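Local coordinates for protein ribokinase, putative (Burkholderia thailandensis, PDB 3B1N) that probably phosphorylates nucleosides as a kinase of the ribokinase (PfkB) family, binding ADP and the nucleoside analogue mizoribine, at residues Asp63-Ala75 with Ala121-Ala133. Numbering follows the deposited sequence.
Sequences DARMMGTLGAVDA and AMMQSHVNHAGEA
Thr69 and Gly71, on strand 64-71, lie over Ser125 and Ala121 of the 3-10 segment 121-127, with CA of Thr69 5.4 Å from CA of Ser125. Thr69 OG1 donates a hydrogen bond to Ala121 O (2.8 Å), from above the carbonyl plane, 55° out of it. Gln124 N reaches the same oxygen from the opposite face, within the 3-10 turn, so two donors grip it. A chi1 of 44° places OG1 between the backbone N and the carbonyl carbon of Thr69, and leaves CG2 facing Gln124 O and Val127 CG2, the latter 3.9 Å from it. Ala121 CB presses on the backbone, 3.3 Å from Leu70 C. Further along, Met67 reaches over with CG anti to its backbone N (chi1 178°). Its CG lies 3.6 Å from Asn128 CB, the two side chains running alongside one another and pointing opposite ways. Met67 SD rests on Ala130 CA at 3.7 Å, and CE turns toward His129 O and Ala133 CB. The loop packed on the strand also carries Met122 into the nucleoside pocket, against mizoribine. Strand 64-71 runs between parallel strands 3-6 and 88-95 in the central Rossmann-like sheet of this ribokinase-family fold. The 121-133 loop crosses one face of that sheet, and helix 146-158 packs against its Ala130 and His129.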
ATOM      1  N   ASP B  63      29.160  -5.536  16.101  1.00 19.02           N
ATOM      2  CA  ASP B  63      28.550  -6.488  17.018  1.00 17.97           C
ATOM      3  C   ASP B  63      27.180  -5.942  17.369  1.00 15.77           C
ATOM      4  O   ASP B  63      27.047  -5.113  18.217  1.00 16.46           O
ATOM      5  CB  ASP B  63      29.394  -6.608  18.288  1.00 18.70           C
ATOM      6  CG  ASP B  63      28.868  -7.664  19.248  1.00 23.38           C
ATOM      7  OD1 ASP B  63      27.858  -8.319  18.933  1.00 24.39           O
ATOM      8  OD2 ASP B  63      29.483  -7.864  20.324  1.00 26.14           O
ATOM      9  N   ALA B  64      26.186  -6.362  16.611  1.00 14.90           N
ATOM     10  CA  ALA B  64      24.857  -5.739  16.706  1.00 12.53           C
ATOM     11  C   ALA B  64      23.967  -6.599  17.577  1.00 12.93           C
ATOM     12  O   ALA B  64      23.845  -7.777  17.302  1.00 15.38           O
ATOM     13  CB  ALA B  64      24.274  -5.672  15.277  1.00 12.33           C
ATOM     14  N   ARG B  65      23.354  -5.978  18.594  1.00 11.51           N
ATOM     15  CA  ARG B  65      22.467  -6.695  19.511  1.00 12.54           C
ATOM     16  C   ARG B  65      21.037  -6.189  19.316  1.00 10.76           C
ATOM     17  O   ARG B  65      20.680  -5.137  19.849  1.00 11.72           O
ATOM     18  CB  ARG B  65      22.901  -6.505  20.991  1.00 14.05           C
ATOM     19  CG  ARG B  65      24.410  -6.802  21.243  1.00 16.63           C
ATOM     20  CD  ARG B  65      24.710  -8.266  21.165  1.00 19.12           C
ATOM     21  NE  ARG B  65      26.163  -8.482  21.385  1.00 22.69           N
ATOM     22  CZ  ARG B  65      26.764  -8.543  22.574  1.00 27.93           C
ATOM     23  NH1 ARG B  65      26.083  -8.467  23.715  1.00 31.29           N
ATOM     24  NH2 ARG B  65      28.087  -8.703  22.624  1.00 29.03           N
ATOM     25  N   MET B  66      20.248  -6.936  18.535  1.00 10.88           N
ATOM     26  CA  MET B  66      18.830  -6.552  18.309  1.00 11.26           C
ATOM     27  C   MET B  66      18.029  -6.695  19.591  1.00 10.92           C
ATOM     28  O   MET B  66      18.157  -7.723  20.264  1.00 12.99           O
ATOM     29  CB  MET B  66      18.191  -7.452  17.264  1.00 12.54           C
ATOM     30  CG  MET B  66      18.836  -7.321  15.874  1.00 12.54           C
ATOM     31  SD  MET B  66      18.334  -8.625  14.701  1.00 16.34           S
ATOM     32  CE  MET B  66      16.627  -8.568  14.942  1.00 12.37           C
ATOM     33  N   MET B  67      17.227  -5.664  19.868  1.00  9.64           N
ATOM     34  CA  MET B  67      16.286  -5.721  20.987  1.00  9.98           C
ATOM     35  C   MET B  67      14.909  -5.483  20.419  1.00  9.87           C
ATOM     36  O   MET B  67      14.619  -4.382  19.922  1.00 12.80           O
ATOM     37  CB  MET B  67      16.625  -4.665  22.015  1.00 11.15           C
ATOM     38  CG  MET B  67      15.607  -4.676  23.195  1.00 11.90           C
ATOM     39  SD  MET B  67      16.081  -3.612  24.600  1.00 13.99           S
ATOM     40  CE  MET B  67      17.095  -4.773  25.520  1.00 14.19           C
ATOM     41  N   GLY B  68      14.098  -6.518  20.494  1.00 10.34           N
ATOM     42  CA  GLY B  68      12.730  -6.441  19.941  1.00 10.20           C
ATOM     43  C   GLY B  68      11.970  -7.690  20.279  1.00 10.90           C
ATOM     44  O   GLY B  68      12.537  -8.664  20.841  1.00 11.25           O
ATOM     45  N   THR B  69      10.681  -7.697  19.921  1.00 10.83           N
ATOM     46  CA  THR B  69       9.833  -8.851  20.175  1.00 11.76           C
ATOM     47  C   THR B  69       9.348  -9.507  18.879  1.00 11.10           C
ATOM     48  O   THR B  69       9.017  -8.794  17.907  1.00 13.66           O
ATOM     49  CB  THR B  69       8.591  -8.417  21.033  1.00 12.05           C
ATOM     50  OG1 THR B  69       8.070  -7.189  20.509  1.00 13.55           O
ATOM     51  CG2 THR B  69       9.029  -8.135  22.461  1.00 13.56           C
ATOM     52  N   LEU B  70       9.348 -10.840  18.885  1.00  9.37           N
ATOM     53  CA  LEU B  70       8.804 -11.711  17.820  1.00 10.57           C
ATOM     54  C   LEU B  70       7.657 -12.560  18.384  1.00 10.63           C
ATOM     55  O   LEU B  70       7.483 -12.641  19.618  1.00 12.34           O
ATOM     56  CB  LEU B  70       9.867 -12.666  17.261  1.00 10.39           C
ATOM     57  CG  LEU B  70      10.864 -11.972  16.323  1.00  9.30           C
ATOM     58  CD1 LEU B  70      12.037 -12.987  16.119  1.00 11.26           C
ATOM     59  CD2 LEU B  70      10.176 -11.625  15.003  1.00 11.35           C
ATOM     60  N   GLY B  71       6.856 -13.136  17.494  1.00 11.26           N
ATOM     61  CA  GLY B  71       5.718 -13.990  17.943  1.00 11.90           C
ATOM     62  C   GLY B  71       6.069 -15.448  17.693  1.00 11.77           C
ATOM     63  O   GLY B  71       6.524 -15.777  16.602  1.00 11.68           O
ATOM     64  N   ALA B  72       5.855 -16.329  18.671  1.00 12.46           N
ATOM     65  CA  ALA B  72       6.222 -17.737  18.519  1.00 12.75           C
ATOM     66  C   ALA B  72       5.640 -18.463  17.334  1.00 13.78           C
ATOM     67  O   ALA B  72       6.236 -19.424  16.842  1.00 14.36           O
ATOM     68  CB  ALA B  72       5.886 -18.512  19.805  1.00 14.37           C
ATOM     69  N   VAL B  73       4.460 -18.060  16.867  1.00 13.32           N
ATOM     70  CA  VAL B  73       3.831 -18.806  15.806  1.00 14.81           C
ATOM     71  C   VAL B  73       4.719 -18.837  14.587  1.00 13.92           C
ATOM     72  O   VAL B  73       4.761 -19.847  13.883  1.00 15.74           O
ATOM     73  CB  VAL B  73       2.434 -18.223  15.437  1.00 14.87           C
ATOM     74  CG1 VAL B  73       1.801 -18.945  14.176  1.00 16.42           C
ATOM     75  CG2 VAL B  73       1.515 -18.328  16.611  1.00 16.25           C
ATOM     76  N   ASP B  74       5.395 -17.711  14.291  1.00 13.14           N
ATOM     77  CA  ASP B  74       6.164 -17.658  13.045  1.00 12.51           C
ATOM     78  C   ASP B  74       7.543 -17.049  13.230  1.00 12.20           C
ATOM     79  O   ASP B  74       8.170 -16.708  12.256  1.00 13.32           O
ATOM     80  CB  ASP B  74       5.365 -16.947  11.957  1.00 14.08           C
ATOM     81  CG  ASP B  74       4.960 -15.564  12.350  1.00 14.53           C
ATOM     82  OD1 ASP B  74       5.327 -15.116  13.462  1.00 14.55           O
ATOM     83  OD2 ASP B  74       4.245 -14.924  11.522  1.00 19.86           O
ATOM     84  N   ALA B  75       8.030 -17.032  14.469  1.00 11.50           N
ATOM     85  CA  ALA B  75       9.388 -16.496  14.750  1.00 11.33           C
ATOM     86  C   ALA B  75      10.520 -17.360  14.199  1.00 10.85           C
ATOM     87  O   ALA B  75      11.611 -16.804  13.940  1.00 10.22           O
ATOM     88  CB  ALA B  75       9.604 -16.308  16.206  1.00 11.51           C
ATOM     89  N   ALA B 121       3.384  -9.135  17.759  1.00 11.54           N
ATOM     90  CA  ALA B 121       4.268  -9.156  18.926  1.00 10.83           C
ATOM     91  C   ALA B 121       4.948  -7.816  19.196  1.00 11.75           C
ATOM     92  O   ALA B 121       5.326  -7.531  20.333  1.00 11.94           O
ATOM     93  CB  ALA B 121       5.301 -10.245  18.760  1.00 11.90           C
ATOM     94  N   MET B 122       5.092  -6.967  18.184  1.00 11.32           N
ATOM     95  CA  MET B 122       5.642  -5.663  18.415  1.00 11.01           C
ATOM     96  C   MET B 122       4.883  -4.809  19.431  1.00 12.66           C
ATOM     97  O   MET B 122       5.472  -3.942  20.090  1.00 12.84           O
ATOM     98  CB  MET B 122       5.814  -4.922  17.066  1.00 10.62           C
ATOM     99  CG  MET B 122       6.585  -3.577  17.217  1.00 11.81           C
ATOM    100  SD  MET B 122       6.544  -2.541  15.729  1.00 12.70           S
ATOM    101  CE  MET B 122       4.977  -1.692  15.904  1.00 15.09           C
ATOM    102  N   MET B 123       3.585  -5.099  19.596  1.00 12.23           N
ATOM    103  CA  MET B 123       2.755  -4.342  20.556  1.00 15.30           C
ATOM    104  C   MET B 123       3.304  -4.460  21.971  1.00 14.10           C
ATOM    105  O   MET B 123       3.047  -3.585  22.811  1.00 15.86           O
ATOM    106  CB  MET B 123       1.309  -4.827  20.550  1.00 17.15           C
ATOM    107  CG  MET B 123       0.600  -4.613  19.300  1.00 22.61           C
ATOM    108  SD  MET B 123      -1.207  -4.766  19.555  1.00 35.38           S
ATOM    109  CE  MET B 123      -1.325  -5.250  21.295  1.00 24.98           C
ATOM    110  N   GLN B 124       4.058  -5.534  22.237  1.00 12.98           N
ATOM    111  CA  GLN B 124       4.608  -5.788  23.599  1.00 13.01           C
ATOM    112  C   GLN B 124       6.097  -5.464  23.693  1.00 13.46           C
ATOM    113  O   GLN B 124       6.755  -5.942  24.610  1.00 14.50           O
ATOM    114  CB  GLN B 124       4.409  -7.253  24.042  1.00 13.76           C
ATOM    115  CG  GLN B 124       3.019  -7.837  23.727  1.00 16.02           C
ATOM    116  CD  GLN B 124       1.907  -7.010  24.287  1.00 17.26           C
ATOM    117  OE1 GLN B 124       2.053  -6.367  25.315  1.00 18.89           O
ATOM    118  NE2 GLN B 124       0.755  -7.007  23.589  1.00 19.34           N
ATOM    119  N   SER B 125       6.627  -4.671  22.745  1.00 12.83           N
ATOM    120  CA  SER B 125       8.093  -4.412  22.738  1.00 13.00           C
ATOM    121  C   SER B 125       8.658  -3.800  24.015  1.00 13.57           C
ATOM    122  O   SER B 125       9.822  -4.003  24.317  1.00 13.67           O
ATOM    123  CB  SER B 125       8.475  -3.562  21.516  1.00 12.34           C
ATOM    124  OG  SER B 125       8.022  -2.213  21.625  1.00 14.33           O
ATOM    125  N   HIS B 126       7.805  -3.118  24.798  1.00 13.85           N
ATOM    126  CA  HIS B 126       8.253  -2.541  26.044  1.00 13.97           C
ATOM    127  C   HIS B 126       8.551  -3.572  27.132  1.00 12.15           C
ATOM    128  O   HIS B 126       9.103  -3.182  28.182  1.00 14.94           O
ATOM    129  CB  HIS B 126       7.169  -1.583  26.548  1.00 14.81           C
ATOM    130  CG  HIS B 126       5.817  -2.221  26.617  1.00 15.01           C
ATOM    131  ND1 HIS B 126       4.973  -2.325  25.529  1.00 19.34           N
ATOM    132  CD2 HIS B 126       5.183  -2.826  27.649  1.00 18.51           C
ATOM    133  CE1 HIS B 126       3.877  -2.964  25.888  1.00 19.54           C
ATOM    134  NE2 HIS B 126       3.978  -3.286  27.162  1.00 17.67           N
ATOM    135  N   VAL B 127       8.326  -4.867  26.898  1.00 12.80           N
ATOM    136  CA  VAL B 127       8.760  -5.899  27.866  1.00 13.28           C
ATOM    137  C   VAL B 127      10.283  -6.007  27.957  1.00 14.66           C
ATOM    138  O   VAL B 127      10.820  -6.452  28.987  1.00 15.51           O
ATOM    139  CB  VAL B 127       8.157  -7.312  27.672  1.00 13.74           C
ATOM    140  CG1 VAL B 127       6.597  -7.195  27.786  1.00 15.13           C
ATOM    141  CG2 VAL B 127       8.572  -7.921  26.375  1.00 16.23           C
ATOM    142  N   ASN B 128      10.984  -5.562  26.900  1.00 14.12           N
ATOM    143  CA  ASN B 128      12.462  -5.474  26.977  1.00 14.69           C
ATOM    144  C   ASN B 128      12.857  -4.087  27.459  1.00 13.92           C
ATOM    145  O   ASN B 128      12.326  -3.055  27.016  1.00 13.20           O
ATOM    146  CB  ASN B 128      13.095  -5.647  25.582  1.00 14.79           C
ATOM    147  CG  ASN B 128      13.087  -7.085  25.052  1.00 19.77           C
ATOM    148  OD1 ASN B 128      12.857  -7.306  23.832  1.00 19.48           O
ATOM    149  ND2 ASN B 128      13.403  -8.058  25.899  1.00 19.22           N
ATOM    150  N   HIS B 129      13.845  -4.040  28.334  1.00 15.51           N
ATOM    151  CA  HIS B 129      14.277  -2.766  28.886  1.00 14.55           C
ATOM    152  C   HIS B 129      15.702  -2.460  28.485  1.00 16.20           C
ATOM    153  O   HIS B 129      16.615  -3.191  28.837  1.00 16.36           O
ATOM    154  CB  HIS B 129      14.099  -2.774  30.416  1.00 17.25           C
ATOM    155  CG  HIS B 129      12.659  -2.698  30.825  1.00 17.23           C
ATOM    156  ND1 HIS B 129      12.072  -1.528  31.252  1.00 25.87           N
ATOM    157  CD2 HIS B 129      11.664  -3.607  30.730  1.00 21.64           C
ATOM    158  CE1 HIS B 129      10.792  -1.748  31.497  1.00 26.13           C
ATOM    159  NE2 HIS B 129      10.522  -3.000  31.185  1.00 21.87           N
ATOM    160  N   ALA B 130      15.876  -1.386  27.717  1.00 16.41           N
ATOM    161  CA  ALA B 130      17.191  -1.075  27.119  1.00 16.58           C
ATOM    162  C   ALA B 130      18.241  -0.708  28.159  1.00 18.34           C
ATOM    163  O   ALA B 130      19.435  -0.968  27.946  1.00 19.24           O
ATOM    164  CB  ALA B 130      17.028   0.053  26.092  1.00 17.15           C
ATOM    165  N   GLY B 131      17.783  -0.149  29.285  1.00 18.76           N
ATOM    166  CA  GLY B 131      18.705   0.323  30.346  1.00 20.95           C
ATOM    167  C   GLY B 131      19.288  -0.870  31.092  1.00 21.48           C
ATOM    168  O   GLY B 131      20.244  -0.742  31.878  1.00 22.75           O
ATOM    169  N   GLU B 132      18.741  -2.043  30.836  1.00 20.38           N
ATOM    170  CA  GLU B 132      19.285  -3.257  31.456  1.00 21.12           C
ATOM    171  C   GLU B 132      20.274  -4.053  30.607  1.00 21.47           C
ATOM    172  O   GLU B 132      20.835  -5.066  31.059  1.00 22.52           O
ATOM    173  CB  GLU B 132      18.138  -4.157  31.944  1.00 20.98           C
ATOM    174  CG  GLU B 132      17.299  -3.533  33.033  1.00 23.66           C
ATOM    175  CD  GLU B 132      15.952  -4.267  33.275  1.00 24.53           C
ATOM    176  OE1 GLU B 132      15.764  -5.403  32.788  1.00 27.39           O
ATOM    177  OE2 GLU B 132      15.081  -3.643  33.915  1.00 31.56           O
ATOM    178  N   ALA B 133      20.489  -3.629  29.362  1.00 21.11           N
ATOM    179  CA  ALA B 133      21.403  -4.358  28.492  1.00 22.69           C
ATOM    180  C   ALA B 133      22.805  -4.017  28.916  1.00 24.66           C
ATOM    181  O   ALA B 133      23.077  -2.858  29.150  1.00 25.04           O
ATOM    182  CB  ALA B 133      21.197  -3.943  27.018  1.00 22.20           C
TER